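Choline kinase (Cryptosporidium parvum, PDB 3MES) probably phosphorylates choline, and perhaps ethanolamine, using ATP, and is captured with ADP, magnesium and the bis-quaternary ion decamethonium. Local coordinates at residues Phe302-Tyr307 with Phe319-Pro325; Lys313-Phe317 with Glu388-Tyr394; Glu361-Leu365 with Lys405-Leu409. All coordinates share one frame; numbering follows the deposited sequence.

Contact 1: residues Phe302-Tyr307 with Phe319-Pro325; sequences FCEYIY and FKYEDYP. With MG (magnesium ion), chain M; DME (decamethonium ion), chain K.
F302 meets Y324 and P325 in the helical C-terminal part of this choline/ethanolamine kinase family member, where the chain following the body of helix 294-303 contains a type I turn, C303 to I306, that carries a magnesium site. The CB of F302 lies against the Y324 ring, 3.6 Å from its CE1. F302 CD1 lies 3.9 Å from P325 CG, and the F302 ring meets F333 of helix 327-342 edge-to-face. C303 SG touches the same tyrosine carbon, Y324 CE1, more loosely. E304 points away from 319-325 and works on the metal: its backbone O and its OE1 both bind magnesium, the side-chain bond being 2.5 Å from OE1 to the ion. The bend at chi2 (-67°) folds the carboxylate back for this chelation and leaves OE2 beside the decamethonium methyls, 3.3 Å from C18, so the acid probably also offsets the positive charge of that quaternary head. E271 adds an oxygen to the metal.

Y305 turns back to the other segment and takes P325 over one ring face; P325 CG stands 4.0 Å from the ring centroid, 10° off the normal, a clear CH-pi contact. I306 is the most heavily covered residue. Its CD1 reaches the edge of the Y324 ring, and its CG2 packs over K320 and F319 CB. I306 O accepts K320 N at 3.0 Å, and F319 CA also points its hydrogen at this oxygen.

Y307 closes the segment. It forms a non-hydrogen-bonded antiparallel pair with F319, its O binds magnesium, and its hydroxyl bonds to H401 on helix 391-411. Across the pair, Y307 CD1 rests 3.9 Å from F319 CB.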
loop_
_atom_site.group_PDB
_atom_site.type_symbol
_atom_site.label_atom_id
_atom_site.label_comp_id
_atom_site.label_asym_id
_atom_site.label_seq_id
_atom_site.Cartn_x
_atom_site.Cartn_y
_atom_site.Cartn_z
ATOM N N PHE B 302 3.908 -4.924 16.480
ATOM C CA PHE B 302 2.746 -4.701 17.333
ATOM C C PHE B 302 3.143 -3.970 18.610
ATOM O O PHE B 302 2.416 -3.101 19.086
ATOM C CB PHE B 302 2.040 -6.021 17.678
ATOM C CG PHE B 302 1.264 -6.617 16.537
ATOM C CD1 PHE B 302 0.921 -5.850 15.438
ATOM C CD2 PHE B 302 0.853 -7.938 16.577
ATOM C CE1 PHE B 302 0.201 -6.394 14.389
ATOM C CE2 PHE B 302 0.129 -8.489 15.535
ATOM C CZ PHE B 302 -0.199 -7.717 14.440
ATOM N N CYS B 303 4.304 -4.316 19.158
ATOM C CA CYS B 303 4.762 -3.725 20.415
ATOM C C CYS B 303 5.090 -2.238 20.300
ATOM O O CYS B 303 4.915 -1.482 21.257
ATOM C CB CYS B 303 5.978 -4.476 20.956
ATOM S SG CYS B 303 5.602 -6.035 21.785
ATOM N N GLU B 304 5.584 -1.825 19.138
ATOM C CA GLU B 304 5.974 -0.432 18.936
ATOM C C GLU B 304 4.765 0.490 18.999
ATOM O O GLU B 304 4.905 1.710 19.085
ATOM C CB GLU B 304 6.715 -0.262 17.609
ATOM C CG GLU B 304 8.129 -0.813 17.622
ATOM C CD GLU B 304 9.044 -0.038 18.550
ATOM O OE1 GLU B 304 8.631 1.041 19.028
ATOM O OE2 GLU B 304 10.175 -0.505 18.801
ATOM N N TYR B 305 3.575 -0.095 18.953
ATOM C CA TYR B 305 2.353 0.673 19.135
ATOM C C TYR B 305 2.391 1.372 20.488
ATOM O O TYR B 305 1.750 2.405 20.684
ATOM C CB TYR B 305 1.123 -0.236 19.048
ATOM C CG TYR B 305 0.633 -0.476 17.636
ATOM C CD1 TYR B 305 -0.581 0.043 17.206
ATOM C CD2 TYR B 305 1.386 -1.213 16.734
ATOM C CE1 TYR B 305 -1.034 -0.169 15.918
ATOM C CE2 TYR B 305 0.942 -1.431 15.445
ATOM C CZ TYR B 305 -0.266 -0.908 15.042
ATOM O OH TYR B 305 -0.709 -1.122 13.756
ATOM N N ILE B 306 3.164 0.807 21.409
ATOM C CA ILE B 306 3.206 1.274 22.791
ATOM C C ILE B 306 4.253 2.359 23.038
ATOM O O ILE B 306 4.114 3.162 23.961
ATOM C CB ILE B 306 3.490 0.106 23.755
ATOM C CG1 ILE B 306 2.391 -0.956 23.648
ATOM C CG2 ILE B 306 3.628 0.614 25.182
ATOM C CD1 ILE B 306 2.752 -2.285 24.299
ATOM N N TYR B 307 5.298 2.387 22.217
ATOM C CA TYR B 307 6.436 3.264 22.490
ATOM C C TYR B 307 6.581 4.422 21.509
ATOM O O TYR B 307 6.739 4.228 20.305
ATOM C CB TYR B 307 7.723 2.441 22.585
ATOM C CG TYR B 307 7.544 1.243 23.484
ATOM C CD1 TYR B 307 7.491 1.392 24.864
ATOM C CD2 TYR B 307 7.383 -0.029 22.956
ATOM C CE1 TYR B 307 7.306 0.301 25.692
ATOM C CE2 TYR B 307 7.196 -1.124 23.778
ATOM C CZ TYR B 307 7.157 -0.953 25.144
ATOM O OH TYR B 307 6.972 -2.041 25.966
ATOM N N PHE B 319 5.175 5.902 26.839
ATOM C CA PHE B 319 4.639 4.565 26.645
ATOM C C PHE B 319 3.191 4.486 27.104
ATOM O O PHE B 319 2.799 5.128 28.079
ATOM C CB PHE B 319 5.488 3.528 27.385
ATOM C CG PHE B 319 5.457 3.670 28.882
ATOM C CD1 PHE B 319 4.531 2.968 29.641
ATOM C CD2 PHE B 319 6.357 4.498 29.532
ATOM C CE1 PHE B 319 4.500 3.093 31.017
ATOM C CE2 PHE B 319 6.333 4.626 30.911
ATOM C CZ PHE B 319 5.402 3.923 31.654
ATOM N N LYS B 320 2.395 3.705 26.384
ATOM C CA LYS B 320 1.018 3.448 26.783
ATOM C C LYS B 320 0.642 2.003 26.479
ATOM O O LYS B 320 0.343 1.644 25.341
ATOM C CB LYS B 320 0.058 4.436 26.116
ATOM C CG LYS B 320 -0.044 5.766 26.854
ATOM C CD LYS B 320 -0.708 6.842 26.006
ATOM C CE LYS B 320 0.196 7.278 24.860
ATOM N NZ LYS B 320 -0.403 8.391 24.067
ATOM N N TYR B 321 0.675 1.178 27.518
ATOM C CA TYR B 321 0.421 -0.249 27.386
ATOM C C TYR B 321 -0.929 -0.537 26.727
ATOM O O TYR B 321 -1.064 -1.495 25.963
ATOM C CB TYR B 321 0.502 -0.909 28.762
ATOM C CG TYR B 321 0.450 -2.416 28.742
ATOM C CD1 TYR B 321 1.615 -3.170 28.688
ATOM C CD2 TYR B 321 -0.763 -3.087 28.789
ATOM C CE1 TYR B 321 1.570 -4.553 28.677
ATOM C CE2 TYR B 321 -0.816 -4.467 28.779
ATOM C CZ TYR B 321 0.351 -5.195 28.723
ATOM O OH TYR B 321 0.295 -6.569 28.710
ATOM N N GLU B 322 -1.924 0.294 27.020
ATOM C CA GLU B 322 -3.265 0.098 26.476
ATOM C C GLU B 322 -3.296 0.293 24.966
ATOM O O GLU B 322 -4.255 -0.103 24.303
ATOM C CB GLU B 322 -4.264 1.052 27.135
ATOM C CG GLU B 322 -4.331 0.944 28.647
ATOM C CD GLU B 322 -3.161 1.623 29.334
ATOM O OE1 GLU B 322 -2.465 2.433 28.677
ATOM O OE2 GLU B 322 -2.943 1.354 30.536
ATOM N N ASP B 323 -2.246 0.910 24.430
ATOM C CA ASP B 323 -2.193 1.228 23.008
ATOM C C ASP B 323 -1.825 0.019 22.151
ATOM O O ASP B 323 -1.972 0.051 20.928
ATOM C CB ASP B 323 -1.235 2.395 22.740
ATOM C CG ASP B 323 -1.870 3.750 23.024
ATOM O OD1 ASP B 323 -3.026 3.781 23.491
ATOM O OD2 ASP B 323 -1.216 4.784 22.776
ATOM N N TYR B 324 -1.339 -1.043 22.785
ATOM C CA TYR B 324 -1.093 -2.276 22.054
ATOM C C TYR B 324 -2.340 -2.562 21.224
ATOM O O TYR B 324 -3.453 -2.520 21.748
ATOM C CB TYR B 324 -0.798 -3.434 23.008
ATOM C CG TYR B 324 -0.345 -4.688 22.300
ATOM C CD1 TYR B 324 0.977 -4.842 21.903
ATOM C CD2 TYR B 324 -1.239 -5.712 22.015
ATOM C CE1 TYR B 324 1.397 -5.979 21.244
ATOM C CE2 TYR B 324 -0.828 -6.856 21.357
ATOM C CZ TYR B 324 0.492 -6.985 20.974
ATOM O OH TYR B 324 0.914 -8.122 20.320
ATOM N N PRO B 325 -2.161 -2.842 19.925
ATOM C CA PRO B 325 -3.286 -2.953 18.995
ATOM C C PRO B 325 -4.304 -4.000 19.432
ATOM O O PRO B 325 -3.928 -5.079 19.889
ATOM C CB PRO B 325 -2.620 -3.371 17.677
ATOM C CG PRO B 325 -1.287 -3.919 18.064
ATOM C CD PRO B 325 -0.876 -3.153 19.279
HETATM MG MG MG M . 6.936 2.764 18.594
HETATM N N1 DME K . 14.171 10.844 17.355
HETATM C C2 DME K . 15.360 10.687 18.209
HETATM C C3 DME K . 15.807 9.222 18.214
HETATM C C4 DME K . 16.777 8.946 19.369
HETATM C C5 DME K . 17.281 7.498 19.347
HETATM C C6 DME K . 16.163 6.510 19.704
HETATM C C7 DME K . 16.468 5.771 21.012
HETATM C C8 DME K . 16.536 4.258 20.791
HETATM C C9 DME K . 15.188 3.586 21.062
HETATM C C10 DME K . 14.898 2.505 20.017
HETATM C C11 DME K . 14.128 1.338 20.636
HETATM N N12 DME K . 13.939 0.272 19.638
HETATM C C13 DME K . 13.260 11.838 17.947
HETATM C C14 DME K . 14.592 11.298 16.020
HETATM C C15 DME K . 13.472 9.553 17.243
HETATM C C16 DME K . 13.238 0.802 18.460
HETATM C C17 DME K . 15.254 -0.246 19.230
HETATM C C18 DME K . 13.133 -0.807 20.234
#

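Contact 2: residues Lys313-Phe317 with Glu388-Tyr394; sequences KQPYF and EFDFTEY. With DME (decamethonium ion), chain K.
P315 and D390 bring the two backbones together, with CA atoms 5.0 Å apart and D390 N donating to P315 O at 3.2 Å; the proline follows a cis peptide bond, and D390 is the centre of an inverse gamma turn. D390 is also the N-cap of helix 391-411. Its OD1 takes the amide of E393 from above the carboxylate plane, and its OD2 receives Q314 NE2 at 3.1 Å on the anti lone pair, a rather bent bond. One carboxylate thus starts the helix and ties down the loop.

E388 CB sits over one face of the Y316 ring, 4.0 Å from its centroid and almost on the normal. Bent at chi2, E388 brings OE1 to 3.0 Å from Y316 OH.

Deeper in, F317, F389 and Y394 form an aromatic cluster. The edge of Y394 meets the face of F317 with planes at 85°, and P315 CG covers the opposite face. F389, its CG anti to the backbone N (chi1 -168°), carries its ring to decamethonium, where C7 lies over one face, 3.5 Å from CD1. Y394 OH bonds to R398 and Y309 and also touches the ligand.

The contact therefore pins the loop between strands 307-308 and 318-319 onto the N-terminal end of helix 391-411, building one wall of the decamethonium pocket.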
loop_
_atom_site.group_PDB
_atom_site.type_symbol
_atom_site.label_atom_id
_atom_site.label_comp_id
_atom_site.label_asym_id
_atom_site.label_seq_id
_atom_site.Cartn_x
_atom_site.Cartn_y
_atom_site.Cartn_z
ATOM N N LYS B 313 11.463 15.671 26.635
ATOM C CA LYS B 313 11.787 15.705 28.055
ATOM C C LYS B 313 12.059 14.294 28.570
ATOM O O LYS B 313 11.457 13.327 28.103
ATOM C CB LYS B 313 10.652 16.348 28.852
ATOM C CG LYS B 313 9.296 15.714 28.601
ATOM C CD LYS B 313 8.367 15.901 29.789
ATOM C CE LYS B 313 7.160 14.977 29.686
ATOM N NZ LYS B 313 6.295 15.066 30.894
ATOM N N GLN B 314 12.966 14.181 29.534
ATOM C CA GLN B 314 13.311 12.883 30.097
ATOM C C GLN B 314 12.032 12.155 30.514
ATOM O O GLN B 314 11.078 12.785 30.964
ATOM C CB GLN B 314 14.263 13.056 31.285
ATOM C CG GLN B 314 13.639 12.805 32.646
ATOM C CD GLN B 314 13.930 11.405 33.163
ATOM O OE1 GLN B 314 13.046 10.728 33.697
ATOM N NE2 GLN B 314 15.174 10.962 33.003
ATOM N N PRO B 315 12.004 10.823 30.354
ATOM C CA PRO B 315 13.112 10.007 29.863
ATOM C C PRO B 315 13.274 10.057 28.344
ATOM O O PRO B 315 14.100 9.331 27.792
ATOM C CB PRO B 315 12.714 8.596 30.298
ATOM C CG PRO B 315 11.228 8.614 30.269
ATOM C CD PRO B 315 10.813 10.010 30.660
ATOM N N TYR B 316 12.489 10.898 27.680
ATOM C CA TYR B 316 12.608 11.086 26.233
ATOM C C TYR B 316 11.931 9.973 25.438
ATOM O O TYR B 316 12.358 9.623 24.338
ATOM C CB TYR B 316 14.075 11.248 25.827
ATOM C CG TYR B 316 14.754 12.379 26.563
ATOM C CD1 TYR B 316 14.338 13.692 26.387
ATOM C CD2 TYR B 316 15.793 12.133 27.451
ATOM C CE1 TYR B 316 14.943 14.730 27.066
ATOM C CE2 TYR B 316 16.406 13.166 28.133
ATOM C CZ TYR B 316 15.976 14.463 27.935
ATOM O OH TYR B 316 16.581 15.497 28.609
ATOM N N PHE B 317 10.870 9.424 26.017
ATOM C CA PHE B 317 10.003 8.482 25.332
ATOM C C PHE B 317 8.744 8.311 26.171
ATOM O O PHE B 317 8.804 8.342 27.399
ATOM C CB PHE B 317 10.701 7.134 25.128
ATOM C CG PHE B 317 10.841 6.325 26.389
ATOM C CD1 PHE B 317 9.776 5.585 26.874
ATOM C CD2 PHE B 317 12.039 6.306 27.087
ATOM C CE1 PHE B 317 9.898 4.842 28.030
ATOM C CE2 PHE B 317 12.168 5.564 28.246
ATOM C CZ PHE B 317 11.096 4.831 28.718
ATOM N N GLU B 388 19.957 12.439 23.389
ATOM C CA GLU B 388 18.974 12.428 24.466
ATOM C C GLU B 388 18.126 11.161 24.494
ATOM O O GLU B 388 17.171 11.028 23.727
ATOM C CB GLU B 388 18.061 13.652 24.348
ATOM C CG GLU B 388 18.800 14.971 24.150
ATOM C CD GLU B 388 19.072 15.695 25.451
ATOM O OE1 GLU B 388 18.097 16.097 26.119
ATOM O OE2 GLU B 388 20.260 15.876 25.801
ATOM N N PHE B 389 18.471 10.234 25.383
ATOM C CA PHE B 389 17.648 9.050 25.600
ATOM C C PHE B 389 18.008 8.335 26.898
ATOM O O PHE B 389 19.177 8.056 27.160
ATOM C CB PHE B 389 17.741 8.081 24.418
ATOM C CG PHE B 389 16.703 6.993 24.448
ATOM C CD1 PHE B 389 15.403 7.247 24.043
ATOM C CD2 PHE B 389 17.024 5.720 24.889
ATOM C CE1 PHE B 389 14.443 6.249 24.074
ATOM C CE2 PHE B 389 16.066 4.719 24.923
ATOM C CZ PHE B 389 14.775 4.985 24.515
ATOM N N ASP B 390 16.995 8.039 27.707
ATOM C CA ASP B 390 17.208 7.352 28.973
ATOM C C ASP B 390 17.136 5.839 28.787
ATOM O O ASP B 390 16.093 5.222 29.015
ATOM C CB ASP B 390 16.187 7.813 30.013
ATOM C CG ASP B 390 16.562 7.397 31.417
ATOM O OD1 ASP B 390 17.130 6.297 31.579
ATOM O OD2 ASP B 390 16.288 8.169 32.360
ATOM N N PHE B 391 18.255 5.252 28.373
ATOM C CA PHE B 391 18.315 3.828 28.059
ATOM C C PHE B 391 17.984 2.930 29.249
ATOM O O PHE B 391 17.403 1.860 29.075
ATOM C CB PHE B 391 19.689 3.466 27.491
ATOM C CG PHE B 391 19.994 4.128 26.177
ATOM C CD1 PHE B 391 19.584 3.553 24.985
ATOM C CD2 PHE B 391 20.687 5.329 26.133
ATOM C CE1 PHE B 391 19.861 4.161 23.774
ATOM C CE2 PHE B 391 20.967 5.942 24.926
ATOM C CZ PHE B 391 20.553 5.357 23.745
ATOM N N THR B 392 18.360 3.359 30.450
ATOM C CA THR B 392 18.098 2.566 31.652
ATOM C C THR B 392 16.611 2.543 31.989
ATOM O O THR B 392 16.051 1.492 32.304
ATOM C CB THR B 392 18.875 3.093 32.873
ATOM O OG1 THR B 392 20.281 3.068 32.600
ATOM C CG2 THR B 392 18.592 2.230 34.087
ATOM N N GLU B 393 15.974 3.707 31.926
ATOM C CA GLU B 393 14.549 3.799 32.211
ATOM C C GLU B 393 13.745 3.051 31.155
ATOM O O GLU B 393 12.711 2.453 31.458
ATOM C CB GLU B 393 14.100 5.260 32.283
ATOM C CG GLU B 393 12.670 5.438 32.773
ATOM C CD GLU B 393 12.440 4.802 34.130
ATOM O OE1 GLU B 393 13.404 4.725 34.924
ATOM O OE2 GLU B 393 11.298 4.376 34.404
ATOM N N TYR B 394 14.223 3.082 29.913
ATOM C CA TYR B 394 13.538 2.391 28.827
ATOM C C TYR B 394 13.608 0.881 29.005
ATOM O O TYR B 394 12.650 0.169 28.712
ATOM C CB TYR B 394 14.110 2.784 27.464
ATOM C CG TYR B 394 13.451 2.057 26.314
ATOM C CD1 TYR B 394 12.149 2.356 25.935
ATOM C CD2 TYR B 394 14.124 1.065 25.615
ATOM C CE1 TYR B 394 11.538 1.692 24.892
ATOM C CE2 TYR B 394 13.521 0.397 24.567
ATOM C CZ TYR B 394 12.228 0.715 24.210
ATOM O OH TYR B 394 11.623 0.055 23.167
HETATM N N1 DME K . 14.171 10.844 17.355
HETATM C C2 DME K . 15.360 10.687 18.209
HETATM C C3 DME K . 15.807 9.222 18.214
HETATM C C4 DME K . 16.777 8.946 19.369
HETATM C C5 DME K . 17.281 7.498 19.347
HETATM C C6 DME K . 16.163 6.510 19.704
HETATM C C7 DME K . 16.468 5.771 21.012
HETATM C C8 DME K . 16.536 4.258 20.791
HETATM C C9 DME K . 15.188 3.586 21.062
HETATM C C10 DME K . 14.898 2.505 20.017
HETATM C C11 DME K . 14.128 1.338 20.636
HETATM N N12 DME K . 13.939 0.272 19.638
HETATM C C13 DME K . 13.260 11.838 17.947
HETATM C C14 DME K . 14.592 11.298 16.020
HETATM C C15 DME K . 13.472 9.553 17.243
HETATM C C16 DME K . 13.238 0.802 18.460
HETATM C C17 DME K . 15.254 -0.246 19.230
HETATM C C18 DME K . 13.133 -0.807 20.234
#

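Contact 3: residues Glu361-Leu365 with Lys405-Leu409; sequences EVFTL and KKKEL
K405 lies across T364 and ends on E361, and its chain can be followed atom by atom. CB packs against L365 CD2 at 3.8 Å. CG touches the same methyl and comes 3.4 Å from T364 OG1. The chain bends at chi2 (66°) and is extended from there, which carries it over the threonine: CD skirts OG1, and CE lies close to both T364 OG1 and E361 OE2. NZ then makes the salt bridge, 2.9 Å from E361 OE2, meeting that oxygen on its syn side and only 15° out of the carboxylate plane. The other oxygen, E361 OE1, is taken by the hydroxyl of Y324. The carboxylate probably offsets the charge of this buried lysine, and the Y324 ring may add cation-pi stabilisation.

These helices belong to the helical C-terminal part of the kinase. Helix 391-411 lies here against the joint where helix 351-362 gives way to helix 364-376, and L409 packs as a knob into a hole formed by E361, V362, T364 and L365.

L409 CD1 reaches L365 CD1 tip to tip at 4.0 Å and E361 O at 3.6 Å, while CD2 rests on E361 CB. Within its own segment, E361 O also accepts T364 N. L365 CD2 sits 3.7 Å from K406 N.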
loop_
_atom_site.group_PDB
_atom_site.type_symbol
_atom_site.label_atom_id
_atom_site.label_comp_id
_atom_site.label_asym_id
_atom_site.label_seq_id
_atom_site.Cartn_x
_atom_site.Cartn_y
_atom_site.Cartn_z
ATOM N N GLU B 361 1.149 -13.601 19.623
ATOM C CA GLU B 361 1.142 -12.960 20.937
ATOM C C GLU B 361 2.316 -13.428 21.791
ATOM O O GLU B 361 2.889 -12.655 22.555
ATOM C CB GLU B 361 -0.177 -13.229 21.663
ATOM C CG GLU B 361 -1.333 -12.376 21.171
ATOM C CD GLU B 361 -1.087 -10.894 21.386
ATOM O OE1 GLU B 361 -0.736 -10.203 20.408
ATOM O OE2 GLU B 361 -1.230 -10.424 22.535
ATOM N N VAL B 362 2.669 -14.700 21.655
ATOM C CA VAL B 362 3.768 -15.274 22.422
ATOM C C VAL B 362 5.077 -14.538 22.151
ATOM O O VAL B 362 5.839 -14.250 23.069
ATOM C CB VAL B 362 3.953 -16.770 22.100
ATOM C CG1 VAL B 362 5.340 -17.239 22.521
ATOM C CG2 VAL B 362 2.863 -17.597 22.769
ATOM N N PHE B 363 5.329 -14.234 20.881
ATOM C CA PHE B 363 6.570 -13.584 20.480
ATOM C C PHE B 363 6.703 -12.154 20.999
ATOM O O PHE B 363 7.746 -11.525 20.823
ATOM C CB PHE B 363 6.714 -13.600 18.956
ATOM C CG PHE B 363 7.058 -14.950 18.395
ATOM C CD1 PHE B 363 8.376 -15.373 18.335
ATOM C CD2 PHE B 363 6.065 -15.796 17.928
ATOM C CE1 PHE B 363 8.698 -16.617 17.821
ATOM C CE2 PHE B 363 6.381 -17.039 17.410
ATOM C CZ PHE B 363 7.698 -17.450 17.356
ATOM N N THR B 364 5.652 -11.636 21.634
ATOM C CA THR B 364 5.694 -10.280 22.175
ATOM C C THR B 364 6.709 -10.185 23.309
ATOM O O THR B 364 7.313 -9.131 23.533
ATOM C CB THR B 364 4.313 -9.812 22.694
ATOM O OG1 THR B 364 3.848 -10.707 23.713
ATOM C CG2 THR B 364 3.297 -9.763 21.564
ATOM N N LEU B 365 6.887 -11.290 24.025
ATOM C CA LEU B 365 7.822 -11.333 25.138
ATOM C C LEU B 365 9.259 -11.284 24.628
ATOM O O LEU B 365 10.139 -10.709 25.270
ATOM C CB LEU B 365 7.595 -12.589 25.986
ATOM C CG LEU B 365 6.170 -12.837 26.499
ATOM C CD1 LEU B 365 6.091 -14.167 27.225
ATOM C CD2 LEU B 365 5.694 -11.706 27.404
ATOM N N LYS B 405 2.799 -8.546 30.346
ATOM C CA LYS B 405 2.306 -9.274 29.179
ATOM C C LYS B 405 2.239 -10.780 29.434
ATOM O O LYS B 405 1.281 -11.442 29.035
ATOM C CB LYS B 405 3.176 -8.978 27.954
ATOM C CG LYS B 405 2.595 -9.472 26.637
ATOM C CD LYS B 405 1.312 -8.734 26.265
ATOM C CE LYS B 405 0.811 -9.175 24.895
ATOM N NZ LYS B 405 -0.452 -8.495 24.484
ATOM N N LYS B 406 3.258 -11.318 30.101
ATOM C CA LYS B 406 3.290 -12.740 30.418
ATOM C C LYS B 406 2.107 -13.147 31.300
ATOM O O LYS B 406 1.526 -14.215 31.113
ATOM C CB LYS B 406 4.614 -13.116 31.087
ATOM C CG LYS B 406 4.760 -14.597 31.405
ATOM C CD LYS B 406 6.180 -14.920 31.845
ATOM C CE LYS B 406 6.382 -16.415 32.046
ATOM N NZ LYS B 406 5.752 -16.908 33.303
ATOM N N LYS B 407 1.753 -12.297 32.261
ATOM C CA LYS B 407 0.579 -12.554 33.091
ATOM C C LYS B 407 -0.693 -12.534 32.249
ATOM O O LYS B 407 -1.622 -13.302 32.494
ATOM C CB LYS B 407 0.462 -11.533 34.226
ATOM C CG LYS B 407 1.343 -11.828 35.434
ATOM C CD LYS B 407 0.859 -11.069 36.668
ATOM C CE LYS B 407 -0.383 -11.717 37.287
ATOM N NZ LYS B 407 -1.622 -11.497 36.487
ATOM N N GLU B 408 -0.731 -11.649 31.258
ATOM C CA GLU B 408 -1.903 -11.524 30.403
ATOM C C GLU B 408 -2.054 -12.741 29.494
ATOM O O GLU B 408 -3.138 -13.318 29.392
ATOM C CB GLU B 408 -1.843 -10.233 29.581
ATOM C CG GLU B 408 -1.758 -8.975 30.434
ATOM C CD GLU B 408 -2.155 -7.715 29.682
ATOM O OE1 GLU B 408 -1.845 -7.610 28.473
ATOM O OE2 GLU B 408 -2.781 -6.830 30.308
ATOM N N LEU B 409 -0.960 -13.132 28.846
ATOM C CA LEU B 409 -0.957 -14.306 27.980
ATOM C C LEU B 409 -1.432 -15.543 28.736
ATOM O O LEU B 409 -2.132 -16.392 28.185
ATOM C CB LEU B 409 0.442 -14.550 27.407
ATOM C CG LEU B 409 1.053 -13.410 26.591
ATOM C CD1 LEU B 409 2.341 -13.864 25.920
ATOM C CD2 LEU B 409 0.060 -12.897 25.557
#

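In the fold
Contacts 2 and 3 both use helix 391-411, the first at its start and the second near its end, with centres about 24 Å apart and no touch between them. Contact 1 touches both, its centre about 17 Å from that of contact 2 and 13 Å from that of contact 3. It meets contact 2 through the packing of Y307 on Y394, and contact 3 through Y324 OH with E361 OE1. Along the chain, contact 1 closes before contact 3 opens, while contact 2 crosses both. The magnesium turn and the decamethonium wall thus meet directly through Y307 and Y394, and helix 391-411 runs on to contact 3; contacts 1 and 2 both touch the ligand.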